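Local coordinates for gram-negative insecticidal protein (Chromobacterium piscinae, PDB 6FBM) that acts as an insecticidal toxin of the MACPF and beta-tripod families and probably damages target-cell membranes by forming pores, as perforin-like proteins do, at residues 27-32 / 273-278; 170-175 / 278-283; 390-395 / 465-470; 396-401 / 459-464. All blocks are in the same frame, centred on the assembly; numbering follows the deposited sequence.

Interactions 1 and 2 are buried in the MACPF part of the toxin and meet the same sheet: strands 271-274 and 280-282 both pair with strand 170-177, the two contacts share Glu278, and Phe275 of the first packs on Ile172 and Leu280 of the second. Interactions 3 and 4 lie on the other side of the chain's centre, in the Vps62-like region; the centres of interactions 1 and 3 are about 62 Å apart. Aromatic packing and a tyrosine-aspartate bond mark interaction 1, regular strand pairing interaction 2. Interaction 3, partly buried, sets one tryptophan against a valine, whereas surface contact 4 joins glycine-rich loops by a single backbone hydrogen bond and side-chain packing.

Interaction 1: residues 27-32 / 273-278; sequences GLYASP and MDFSTE
At the edge of the curled antiparallel sheet of the MACPF fold, where strand 271-274 pairs with Ala176 through a classic beta bulge at Met273 and Asp274, the loop carrying Tyr29 and Ala30 is fastened to the strand end and to Phe275. Tyr29, with CG opposite the backbone N (chi1 176°), brings its hydroxyl to the Asp274 carboxylate. The OH donates to Asp274 OD1 over 2.5 Å, reaching the oxygen nearly in line with its C-O bond. OD1 lies in the plane of the tyrosine ring, at its edge, while the ring and carboxylate planes are 61° apart. The same oxygen also takes a weak bond from Phe275 N.

Ala30 CB sits over the centre of the Phe275 ring, 3.5 Å from the centroid and almost exactly on the ring normal, a close CH-pi contact. Phe275 in turn directs its edge toward the face of Tyr29 in an edge-to-face pair, with centroids 5.7 Å apart and planes at 55°. On the backbone, Met273 CA approaches Ala30 O at 3.3 Å in a CA-H...O contact. The second carboxylate oxygen, Asp274 OD2, is engaged by Lys74 in a salt bridge, and Arg125 makes a cation-pi contact with Tyr29.

Asp274 is therefore gripped from both of its oxygens within a buried setting. The lysine and the tyrosine hydroxyl would be expected to favour its charged form, and the OH-OD1 bond ties the loop of Tyr29 to the end of strand 271-274.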
loop_
_atom_site.group_PDB
_atom_site.type_symbol
_atom_site.label_atom_id
_atom_site.label_comp_id
_atom_site.label_asym_id
_atom_site.label_seq_id
_atom_site.Cartn_x
_atom_site.Cartn_y
_atom_site.Cartn_z
ATOM N N GLY A 27 -7.479 36.518 -10.312
ATOM C CA GLY A 27 -7.478 35.491 -9.261
ATOM C C GLY A 27 -6.126 35.364 -8.577
ATOM O O GLY A 27 -5.529 36.369 -8.183
ATOM N N LEU A 28 -5.632 34.138 -8.422
ATOM C CA LEU A 28 -4.308 33.941 -7.826
ATOM C C LEU A 28 -3.239 33.993 -8.906
ATOM O O LEU A 28 -3.540 33.877 -10.088
ATOM C CB LEU A 28 -4.229 32.613 -7.082
ATOM C CG LEU A 28 -5.308 32.329 -6.031
ATOM C CD1 LEU A 28 -5.014 30.961 -5.436
ATOM C CD2 LEU A 28 -5.400 33.405 -4.935
ATOM N N TYR A 29 -1.995 34.200 -8.490
ATOM C CA TYR A 29 -0.870 34.188 -9.405
ATOM C C TYR A 29 -0.551 32.720 -9.731
ATOM O O TYR A 29 -0.320 31.927 -8.856
ATOM C CB TYR A 29 0.349 34.887 -8.795
ATOM C CG TYR A 29 1.599 34.823 -9.647
ATOM C CD1 TYR A 29 1.860 35.788 -10.606
ATOM C CD2 TYR A 29 2.518 33.775 -9.496
ATOM C CE1 TYR A 29 3.003 35.723 -11.393
ATOM C CE2 TYR A 29 3.649 33.695 -10.289
ATOM C CZ TYR A 29 3.902 34.670 -11.225
ATOM O OH TYR A 29 5.036 34.617 -12.015
ATOM N N ALA A 30 -0.566 32.409 -11.021
ATOM C CA ALA A 30 -0.126 31.122 -11.559
ATOM C C ALA A 30 -0.445 29.954 -10.639
ATOM O O ALA A 30 0.445 29.305 -10.077
ATOM C CB ALA A 30 1.357 31.159 -11.891
ATOM N N SER A 31 -1.742 29.728 -10.483
ATOM C CA SER A 31 -2.243 28.634 -9.676
ATOM C C SER A 31 -3.344 27.917 -10.442
ATOM O O SER A 31 -4.127 28.562 -11.130
ATOM C CB SER A 31 -2.822 29.156 -8.365
ATOM O OG SER A 31 -3.534 28.146 -7.714
ATOM N N PRO A 32 -3.437 26.586 -10.275
ATOM C CA PRO A 32 -4.584 25.843 -10.812
ATOM C C PRO A 32 -5.921 26.274 -10.226
ATOM O O PRO A 32 -6.945 26.088 -10.860
ATOM C CB PRO A 32 -4.273 24.388 -10.395
ATOM C CG PRO A 32 -2.800 24.353 -10.178
ATOM C CD PRO A 32 -2.457 25.689 -9.638
ATOM N N MET A 273 2.585 26.405 -11.805
ATOM C CA MET A 273 2.948 27.245 -10.687
ATOM C C MET A 273 3.693 28.522 -11.043
ATOM O O MET A 273 4.085 29.249 -10.127
ATOM C CB MET A 273 3.763 26.445 -9.664
ATOM C CG MET A 273 4.882 25.584 -10.219
ATOM S SD MET A 273 6.301 26.387 -10.990
ATOM C CE MET A 273 6.997 27.183 -9.576
ATOM N N ASP A 274 3.906 28.821 -12.320
ATOM C CA ASP A 274 4.566 30.055 -12.676
ATOM C C ASP A 274 4.268 30.425 -14.108
ATOM O O ASP A 274 3.952 29.569 -14.952
ATOM C CB ASP A 274 6.082 29.942 -12.463
ATOM C CG ASP A 274 6.751 31.275 -12.074
ATOM O OD1 ASP A 274 6.051 32.292 -11.880
ATOM O OD2 ASP A 274 8.009 31.262 -11.958
ATOM N N PHE A 275 4.366 31.722 -14.373
ATOM C CA PHE A 275 4.082 32.296 -15.661
ATOM C C PHE A 275 5.333 32.966 -16.171
ATOM O O PHE A 275 6.140 33.488 -15.370
ATOM C CB PHE A 275 3.027 33.367 -15.516
ATOM C CG PHE A 275 1.653 32.866 -15.239
ATOM C CD1 PHE A 275 1.241 31.588 -15.586
ATOM C CD2 PHE A 275 0.717 33.736 -14.703
ATOM C CE1 PHE A 275 -0.056 31.189 -15.373
ATOM C CE2 PHE A 275 -0.577 33.343 -14.482
ATOM C CZ PHE A 275 -0.965 32.067 -14.823
ATOM N N SER A 276 5.470 32.960 -17.495
ATOM C CA SER A 276 6.493 33.680 -18.204
ATOM C C SER A 276 5.801 34.795 -18.980
ATOM O O SER A 276 4.574 34.915 -18.926
ATOM C CB SER A 276 7.154 32.742 -19.208
ATOM O OG SER A 276 6.315 32.565 -20.360
ATOM N N THR A 277 6.560 35.558 -19.772
ATOM C CA THR A 277 5.971 36.655 -20.535
ATOM C C THR A 277 4.937 36.185 -21.553
ATOM O O THR A 277 4.136 36.984 -21.982
ATOM C CB THR A 277 7.011 37.525 -21.281
ATOM O OG1 THR A 277 7.801 36.700 -22.123
ATOM C CG2 THR A 277 7.926 38.243 -20.329
ATOM N N GLU A 278 4.968 34.917 -21.946
ATOM C CA GLU A 278 4.023 34.373 -22.943
ATOM C C GLU A 278 2.878 33.535 -22.367
ATOM O O GLU A 278 2.108 32.950 -23.130
ATOM C CB GLU A 278 4.789 33.533 -23.995
ATOM C CG GLU A 278 5.833 34.292 -24.823
ATOM C CD GLU A 278 5.278 35.504 -25.564
ATOM O OE1 GLU A 278 4.149 35.456 -26.077
ATOM O OE2 GLU A 278 5.977 36.529 -25.617
#

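Interaction 2: residues 170-175 / 278-283; sequences YYISEA and ESLQPI
Tyr170, Tyr171 and Gln281 have the largest areas buried where strand 170-172 runs antiparallel to strand 280-282. Tyr171 and Gln281 form a hydrogen-bonded pair: Tyr171 N donates to Gln281 O at 2.8 Å, and Gln281 N returns a bond to Tyr171 O at 3.0 Å. Their side chains share one face of the sheet. Gln281 CB lies over the Tyr171 ring, 4.0 Å from its centroid, in a CH-pi contact, and the ring reaches back over its partner because CG stands between the backbone N and the carbonyl carbon (chi1 66°). The glutamine amide, turned 71° from that ring, folds back to the turn before its strand, where NE2 donates to Glu278 O at 3.0 Å. A water joins Tyr171 OH to Pro282 O, to which it donates.

Tyr170 points to the other face, with Pro282 its non-hydrogen-bonded partner. Pro282 CA lies over the ring toward its rim, and CB adds a CH-pi contact 4.2 Å from the centroid; Gln281 N is at the ring edge. On this face Ile172 CD1 also packs against Leu280 CD2.

Beyond the regular pairing, Ser279 faces the break in the other strand at Ser173: its O accepts from Ser173 N at 2.7 Å and, weakly, from Glu174 N, and its OG donates to Glu174 O at 2.7 Å from above the carbonyl plane. Glu174 OE1 bonds to Ser276.

Strand 21-23 adjoins strand 170-177 and sends Tyr23 against Ile172 and Leu280. Ile283 packs on helix 160-167, and the rings of Tyr170 and Tyr171 meet Phe300 and Phe41 edge to face.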
loop_
_atom_site.group_PDB
_atom_site.type_symbol
_atom_site.label_atom_id
_atom_site.label_comp_id
_atom_site.label_asym_id
_atom_site.label_seq_id
_atom_site.Cartn_x
_atom_site.Cartn_y
_atom_site.Cartn_z
ATOM N N TYR A 170 -8.429 35.516 -20.929
ATOM C CA TYR A 170 -7.130 34.991 -21.289
ATOM C C TYR A 170 -7.104 33.511 -21.004
ATOM O O TYR A 170 -7.847 33.040 -20.159
ATOM C CB TYR A 170 -6.045 35.681 -20.479
ATOM C CG TYR A 170 -5.672 37.035 -20.992
ATOM C CD1 TYR A 170 -6.467 38.150 -20.749
ATOM C CD2 TYR A 170 -4.523 37.203 -21.729
ATOM C CE1 TYR A 170 -6.113 39.391 -21.234
ATOM C CE2 TYR A 170 -4.158 38.448 -22.227
ATOM C CZ TYR A 170 -4.948 39.535 -21.972
ATOM O OH TYR A 170 -4.557 40.742 -22.469
ATOM N N TYR A 171 -6.233 32.795 -21.699
ATOM C CA TYR A 171 -6.036 31.383 -21.478
ATOM C C TYR A 171 -4.561 31.069 -21.251
ATOM O O TYR A 171 -3.682 31.856 -21.585
ATOM C CB TYR A 171 -6.594 30.576 -22.658
ATOM C CG TYR A 171 -5.852 30.785 -23.955
ATOM C CD1 TYR A 171 -4.758 29.999 -24.284
ATOM C CD2 TYR A 171 -6.227 31.788 -24.847
ATOM C CE1 TYR A 171 -4.059 30.192 -25.480
ATOM C CE2 TYR A 171 -5.534 31.999 -26.024
ATOM C CZ TYR A 171 -4.465 31.193 -26.352
ATOM O OH TYR A 171 -3.770 31.392 -27.503
ATOM N N ILE A 172 -4.312 29.889 -20.698
ATOM C CA ILE A 172 -2.965 29.449 -20.404
ATOM C C ILE A 172 -2.334 28.915 -21.674
ATOM O O ILE A 172 -2.712 27.870 -22.177
ATOM C CB ILE A 172 -2.950 28.315 -19.348
ATOM C CG1 ILE A 172 -3.570 28.770 -18.012
ATOM C CG2 ILE A 172 -1.526 27.800 -19.134
ATOM C CD1 ILE A 172 -2.798 29.857 -17.281
ATOM N N SER A 173 -1.357 29.642 -22.177
ATOM C CA SER A 173 -0.630 29.253 -23.386
ATOM C C SER A 173 0.715 28.642 -23.097
ATOM O O SER A 173 1.216 27.842 -23.879
ATOM C CB SER A 173 -0.440 30.466 -24.282
ATOM O OG SER A 173 0.097 30.076 -25.510
ATOM N N GLU A 174 1.318 29.040 -21.982
ATOM C CA GLU A 174 2.605 28.518 -21.566
ATOM C C GLU A 174 2.636 28.543 -20.035
ATOM O O GLU A 174 2.198 29.502 -19.413
ATOM C CB GLU A 174 3.706 29.392 -22.141
ATOM C CG GLU A 174 5.089 28.783 -22.103
ATOM C CD GLU A 174 6.094 29.751 -22.732
ATOM O OE1 GLU A 174 6.370 30.786 -22.101
ATOM O OE2 GLU A 174 6.597 29.495 -23.854
ATOM N N ALA A 175 3.156 27.489 -19.420
ATOM C CA ALA A 175 3.251 27.463 -17.961
ATOM C C ALA A 175 4.439 26.662 -17.470
ATOM O O ALA A 175 4.829 25.651 -18.069
ATOM C CB ALA A 175 1.980 26.872 -17.380
ATOM N N GLU A 278 4.968 34.917 -21.946
ATOM C CA GLU A 278 4.023 34.373 -22.943
ATOM C C GLU A 278 2.878 33.535 -22.367
ATOM O O GLU A 278 2.108 32.950 -23.130
ATOM C CB GLU A 278 4.789 33.533 -23.995
ATOM C CG GLU A 278 5.833 34.292 -24.823
ATOM C CD GLU A 278 5.278 35.504 -25.564
ATOM O OE1 GLU A 278 4.149 35.456 -26.077
ATOM O OE2 GLU A 278 5.977 36.529 -25.617
ATOM N N SER A 279 2.753 33.482 -21.039
ATOM C CA SER A 279 1.858 32.508 -20.400
ATOM C C SER A 279 0.396 32.756 -20.688
ATOM O O SER A 279 -0.289 31.863 -21.145
ATOM C CB SER A 279 2.095 32.451 -18.905
ATOM O OG SER A 279 3.332 31.838 -18.664
ATOM N N LEU A 280 -0.065 33.974 -20.439
ATOM C CA LEU A 280 -1.458 34.322 -20.643
ATOM C C LEU A 280 -1.630 34.938 -22.025
ATOM O O LEU A 280 -0.937 35.891 -22.361
ATOM C CB LEU A 280 -1.900 35.288 -19.561
ATOM C CG LEU A 280 -1.897 34.664 -18.171
ATOM C CD1 LEU A 280 -1.997 35.736 -17.116
ATOM C CD2 LEU A 280 -3.048 33.684 -18.020
ATOM N N GLN A 281 -2.524 34.368 -22.836
ATOM C CA GLN A 281 -2.787 34.867 -24.176
ATOM C C GLN A 281 -4.261 35.168 -24.262
ATOM O O GLN A 281 -5.063 34.459 -23.681
ATOM C CB GLN A 281 -2.384 33.835 -25.222
ATOM C CG GLN A 281 -0.880 33.593 -25.287
ATOM C CD GLN A 281 -0.103 34.854 -25.658
ATOM O OE1 GLN A 281 -0.505 35.591 -26.539
ATOM N NE2 GLN A 281 1.009 35.106 -24.965
ATOM N N PRO A 282 -4.629 36.270 -24.942
ATOM C CA PRO A 282 -6.025 36.678 -24.984
ATOM C C PRO A 282 -6.847 35.784 -25.870
ATOM O O PRO A 282 -6.357 35.336 -26.909
ATOM C CB PRO A 282 -5.947 38.044 -25.640
ATOM C CG PRO A 282 -4.739 37.974 -26.533
ATOM C CD PRO A 282 -3.768 37.150 -25.760
ATOM N N ILE A 283 -8.091 35.531 -25.476
ATOM C CA ILE A 283 -9.013 34.771 -26.333
ATOM C C ILE A 283 -9.399 35.548 -27.574
ATOM O O ILE A 283 -9.714 34.932 -28.595
ATOM C CB ILE A 283 -10.291 34.273 -25.634
ATOM C CG1 ILE A 283 -11.161 35.432 -25.105
ATOM C CG2 ILE A 283 -9.923 33.321 -24.508
ATOM C CD1 ILE A 283 -12.574 35.006 -24.763
HETATM O O HOH W 1 -4.295 34.169 -28.252
#

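Interaction 3: residues 390-395 / 465-470; sequences QRVWDD and KDVSLW
With CG swung opposite its backbone N (chi1 170°), Trp393 spreads its indole beside Val467, whose CG1 stands between the backbone N and the carbonyl carbon, a rotation (chi1 72°) that sets CG1 over the indole face, the two side chains crossing at about a right angle. CG1 lies 3.5 Å from the centroid of the five-membered ring in a CH-pi contact; Asp395 N is above the opposite face. The indole N-H leaves at the edge. NE1 donates to Lys465 O at 3.1 Å with a bent N-H...O angle of 137°, the oxygen close to the ring plane but the donor well above the carbonyl plane. A weak second bond joins NE1 to Asp458.

The Lys465 chain, bent at its third torsion, crosses Asp394 at a slant, and its NZ forms a long salt bridge with Asp394 OD2 at 3.8 Å. Arg391 NH1 makes a second long salt bridge to this oxygen, purely between charges, as no N-H points at it. A water donates to Asp394 O and accepts from Lys465 N.

Val392 and Trp393 form a classic beta bulge opposite Cys406 of strand 403-410. Trp393 and Leu469 both touch Met422 of strand 421-426, while Val467 packs on Trp456 of strand 450-457, so the contact joins two antiparallel sheets.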
loop_
_atom_site.group_PDB
_atom_site.type_symbol
_atom_site.label_atom_id
_atom_site.label_comp_id
_atom_site.label_asym_id
_atom_site.label_seq_id
_atom_site.Cartn_x
_atom_site.Cartn_y
_atom_site.Cartn_z
ATOM N N GLN A 390 20.693 68.104 21.570
ATOM C CA GLN A 390 21.737 69.104 21.419
ATOM C C GLN A 390 21.227 70.519 21.687
ATOM O O GLN A 390 20.027 70.783 21.631
ATOM C CB GLN A 390 22.333 69.026 20.009
ATOM C CG GLN A 390 21.561 69.703 18.880
ATOM C CD GLN A 390 22.040 69.305 17.518
ATOM O OE1 GLN A 390 23.187 68.853 17.364
ATOM N NE2 GLN A 390 21.163 69.452 16.510
ATOM N N ARG A 391 22.168 71.415 21.951
ATOM C CA ARG A 391 21.856 72.774 22.319
ATOM C C ARG A 391 21.789 73.687 21.117
ATOM O O ARG A 391 22.732 73.794 20.366
ATOM C CB ARG A 391 22.873 73.324 23.287
ATOM C CG ARG A 391 22.763 72.760 24.673
ATOM C CD ARG A 391 23.270 73.755 25.726
ATOM N NE ARG A 391 24.089 73.098 26.735
ATOM C CZ ARG A 391 25.354 72.727 26.561
ATOM N NH1 ARG A 391 25.979 72.922 25.407
ATOM N NH2 ARG A 391 26.003 72.126 27.546
ATOM N N VAL A 392 20.653 74.348 20.965
ATOM C CA VAL A 392 20.530 75.411 20.016
ATOM C C VAL A 392 21.207 76.648 20.633
ATOM O O VAL A 392 21.799 77.449 19.912
ATOM C CB VAL A 392 19.045 75.694 19.691
ATOM C CG1 VAL A 392 18.906 76.822 18.674
ATOM C CG2 VAL A 392 18.404 74.473 19.113
ATOM N N TRP A 393 21.104 76.771 21.962
ATOM C CA TRP A 393 21.514 77.972 22.677
ATOM C C TRP A 393 21.630 77.699 24.159
ATOM O O TRP A 393 20.880 76.902 24.700
ATOM C CB TRP A 393 20.453 79.049 22.477
ATOM C CG TRP A 393 20.595 80.267 23.332
ATOM C CD1 TRP A 393 21.337 81.379 23.057
ATOM C CD2 TRP A 393 19.970 80.506 24.604
ATOM N NE1 TRP A 393 21.223 82.292 24.079
ATOM C CE2 TRP A 393 20.391 81.785 25.041
ATOM C CE3 TRP A 393 19.111 79.770 25.414
ATOM C CZ2 TRP A 393 19.976 82.334 26.252
ATOM C CZ3 TRP A 393 18.702 80.319 26.617
ATOM C CH2 TRP A 393 19.133 81.585 27.023
ATOM N N ASP A 394 22.564 78.398 24.801
ATOM C CA ASP A 394 22.596 78.522 26.257
ATOM C C ASP A 394 22.980 79.942 26.680
ATOM O O ASP A 394 23.335 80.754 25.833
ATOM C CB ASP A 394 23.527 77.459 26.879
ATOM C CG ASP A 394 24.901 77.441 26.268
ATOM O OD1 ASP A 394 25.699 78.332 26.552
ATOM O OD2 ASP A 394 25.197 76.516 25.512
ATOM N N ASP A 395 22.904 80.222 27.994
ATOM C CA ASP A 395 23.172 81.564 28.567
ATOM C C ASP A 395 24.626 81.791 29.003
ATOM O O ASP A 395 24.886 82.668 29.834
ATOM C CB ASP A 395 22.219 81.862 29.734
ATOM C CG ASP A 395 22.686 81.267 31.067
ATOM O OD1 ASP A 395 23.122 80.093 31.092
ATOM O OD2 ASP A 395 22.636 81.980 32.096
ATOM N N LYS A 465 26.017 83.735 22.775
ATOM C CA LYS A 465 25.139 83.142 21.781
ATOM C C LYS A 465 23.771 83.763 21.913
ATOM O O LYS A 465 23.394 84.261 22.980
ATOM C CB LYS A 465 25.045 81.632 21.939
ATOM C CG LYS A 465 26.385 80.902 22.019
ATOM C CD LYS A 465 26.207 79.426 22.087
ATOM C CE LYS A 465 27.192 78.742 23.059
ATOM N NZ LYS A 465 27.414 77.354 22.548
ATOM N N ASP A 466 23.035 83.722 20.817
ATOM C CA ASP A 466 21.707 84.300 20.740
ATOM C C ASP A 466 20.692 83.231 20.339
ATOM O O ASP A 466 21.040 82.215 19.731
ATOM C CB ASP A 466 21.703 85.422 19.696
ATOM C CG ASP A 466 22.657 86.565 20.031
ATOM O OD1 ASP A 466 23.059 86.729 21.223
ATOM O OD2 ASP A 466 22.949 87.315 19.073
ATOM N N VAL A 467 19.429 83.464 20.708
ATOM C CA VAL A 467 18.327 82.594 20.285
ATOM C C VAL A 467 17.026 83.349 20.213
ATOM O O VAL A 467 16.792 84.258 20.998
ATOM C CB VAL A 467 18.168 81.375 21.226
ATOM C CG1 VAL A 467 17.592 81.773 22.583
ATOM C CG2 VAL A 467 17.344 80.279 20.568
ATOM N N SER A 468 16.200 82.950 19.252
ATOM C CA SER A 468 14.820 83.393 19.132
ATOM C C SER A 468 13.935 82.164 18.881
ATOM O O SER A 468 14.271 81.318 18.054
ATOM C CB SER A 468 14.664 84.382 17.972
ATOM O OG SER A 468 15.600 85.443 18.063
ATOM N N LEU A 469 12.808 82.093 19.581
ATOM C CA LEU A 469 11.862 80.996 19.450
ATOM C C LEU A 469 10.734 81.408 18.510
ATOM O O LEU A 469 10.030 82.379 18.757
ATOM C CB LEU A 469 11.304 80.609 20.819
ATOM C CG LEU A 469 12.329 80.405 21.918
ATOM C CD1 LEU A 469 11.608 79.947 23.169
ATOM C CD2 LEU A 469 13.422 79.413 21.530
ATOM N N TRP A 470 10.571 80.637 17.446
ATOM C CA TRP A 470 9.630 80.913 16.380
ATOM C C TRP A 470 8.686 79.731 16.197
ATOM O O TRP A 470 9.062 78.585 16.448
ATOM C CB TRP A 470 10.407 81.151 15.078
ATOM C CG TRP A 470 11.176 82.440 15.048
ATOM C CD1 TRP A 470 12.498 82.628 15.377
ATOM C CD2 TRP A 470 10.676 83.727 14.677
ATOM N NE1 TRP A 470 12.839 83.948 15.227
ATOM C CE2 TRP A 470 11.738 84.643 14.800
ATOM C CE3 TRP A 470 9.427 84.197 14.259
ATOM C CZ2 TRP A 470 11.585 86.012 14.522
ATOM C CZ3 TRP A 470 9.279 85.561 13.951
ATOM C CH2 TRP A 470 10.358 86.448 14.090
HETATM O O HOH W 2 25.827 81.864 25.238
#

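Interaction 4: residues 396-401 / 459-464; sequences AGSGKS and KGTGAR
The Arg464 guanidinium lays one face over Gly397, with Gly397 CA 3.9 Å above its plane and toward the rim, while the backbone of Ala396 approaches it obliquely. NH1 is the arm nearest the glycine, 3.9 Å from Gly397 N, a packing contact without a hydrogen bond. The arginine chain is extended from CG to NE, and CG stands opposite the carbonyl carbon (chi1 -51°), which carries the group alongside loop 396-401. Gly397, at positive phi, has its CA close under the guanidinium.

The one hydrogen bond across the contact is made by backbone: Arg464 N donates to Ala396 O at 3.2 Å, in the carbonyl plane, with an N-H...O angle of 156°. Ala463 CB rests 3.7 Å from the same Ala396 O.

Both segments are connecting loops of the Vps62-like region. Loop 396-401 links strand 393-394 to strand 403-410; loop 459-464 follows strand 450-457 and leads on to strand 468-473. They meet at the surface, and the glycines give each loop its positive-phi turns.

Further along, Ser398 presents its CB to the other loop, 3.2 Å from Thr461 O and 3.7 Å from Thr461 OG1. The Ser398 hydroxyl is held instead by Asp395 O and takes a weak bond from Lys400 N. Thr461 OG1 bonds to Ser335. Ser398 CA makes a CA-H...O contact with Gly462 O at 3.3 Å, and Lys400, bent at its second torsion (chi2 -63°), brings CE to 3.8 Å from Thr461 O.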
loop_
_atom_site.group_PDB
_atom_site.type_symbol
_atom_site.label_atom_id
_atom_site.label_comp_id
_atom_site.label_asym_id
_atom_site.label_seq_id
_atom_site.Cartn_x
_atom_site.Cartn_y
_atom_site.Cartn_z
ATOM N N ALA A 396 25.571 81.014 28.463
ATOM C CA ALA A 396 26.997 81.202 28.775
ATOM C C ALA A 396 27.387 82.625 28.420
ATOM O O ALA A 396 27.112 83.081 27.291
ATOM C CB ALA A 396 27.854 80.199 28.012
ATOM N N GLY A 397 27.956 83.334 29.410
ATOM C CA GLY A 397 28.339 84.751 29.252
ATOM C C GLY A 397 27.431 85.768 29.924
ATOM O O GLY A 397 27.842 86.907 30.177
ATOM N N SER A 398 26.192 85.380 30.213
ATOM C CA SER A 398 25.256 86.234 30.942
ATOM C C SER A 398 25.683 86.493 32.388
ATOM O O SER A 398 25.207 87.444 33.012
ATOM C CB SER A 398 23.890 85.566 30.972
ATOM O OG SER A 398 23.947 84.360 31.736
ATOM N N GLY A 399 26.523 85.614 32.932
ATOM C CA GLY A 399 26.993 85.753 34.287
ATOM C C GLY A 399 25.945 85.439 35.335
ATOM O O GLY A 399 26.224 85.603 36.524
ATOM N N LYS A 400 24.764 84.944 34.927
ATOM C CA LYS A 400 23.716 84.603 35.882
ATOM C C LYS A 400 24.099 83.242 36.448
ATOM O O LYS A 400 24.673 82.401 35.730
ATOM C CB LYS A 400 22.324 84.519 35.249
ATOM C CG LYS A 400 21.949 85.610 34.253
ATOM C CD LYS A 400 21.900 87.030 34.825
ATOM C CE LYS A 400 21.834 88.047 33.690
ATOM N NZ LYS A 400 21.592 89.404 34.217
ATOM N N SER A 401 23.793 83.038 37.731
ATOM C CA SER A 401 24.244 81.856 38.459
ATOM C C SER A 401 23.508 80.603 37.958
ATOM O O SER A 401 24.089 79.514 37.843
ATOM C CB SER A 401 24.061 82.046 39.976
ATOM O OG SER A 401 22.698 82.027 40.347
ATOM N N LYS A 459 17.521 88.492 24.145
ATOM C CA LYS A 459 18.227 89.776 24.202
ATOM C C LYS A 459 17.929 90.522 25.512
ATOM O O LYS A 459 16.795 90.536 25.993
ATOM C CB LYS A 459 18.038 90.604 22.942
ATOM C CG LYS A 459 16.679 91.211 22.728
ATOM C CD LYS A 459 16.250 91.115 21.242
ATOM C CE LYS A 459 17.149 91.782 20.238
ATOM N NZ LYS A 459 16.364 92.151 18.990
ATOM N N GLY A 460 18.997 91.070 26.092
ATOM C CA GLY A 460 19.006 91.550 27.466
ATOM C C GLY A 460 19.782 90.651 28.410
ATOM O O GLY A 460 20.340 91.135 29.399
ATOM N N THR A 461 19.807 89.346 28.125
ATOM C CA THR A 461 20.516 88.366 28.978
ATOM C C THR A 461 22.040 88.603 29.012
ATOM O O THR A 461 22.693 88.413 30.042
ATOM C CB THR A 461 20.159 86.910 28.558
ATOM O OG1 THR A 461 20.418 85.986 29.630
ATOM C CG2 THR A 461 20.926 86.490 27.341
ATOM N N GLY A 462 22.581 89.040 27.864
ATOM C CA GLY A 462 24.014 89.250 27.689
ATOM C C GLY A 462 24.784 87.961 27.525
ATOM O O GLY A 462 25.853 87.806 28.096
ATOM N N ALA A 463 24.252 87.032 26.738
ATOM C CA ALA A 463 24.902 85.752 26.490
ATOM C C ALA A 463 25.554 85.885 25.151
ATOM O O ALA A 463 24.990 86.531 24.264
ATOM C CB ALA A 463 23.889 84.619 26.472
ATOM N N ARG A 464 26.728 85.266 24.994
ATOM C CA ARG A 464 27.510 85.333 23.735
ATOM C C ARG A 464 26.647 84.902 22.578
ATOM O O ARG A 464 26.537 85.611 21.559
ATOM C CB ARG A 464 28.752 84.431 23.771
ATOM C CG ARG A 464 29.617 84.627 24.998
ATOM C CD ARG A 464 31.066 84.294 24.796
ATOM N NE ARG A 464 31.789 84.712 26.003
ATOM C CZ ARG A 464 31.848 84.018 27.148
ATOM N NH1 ARG A 464 31.235 82.833 27.280
ATOM N NH2 ARG A 464 32.534 84.519 28.174
#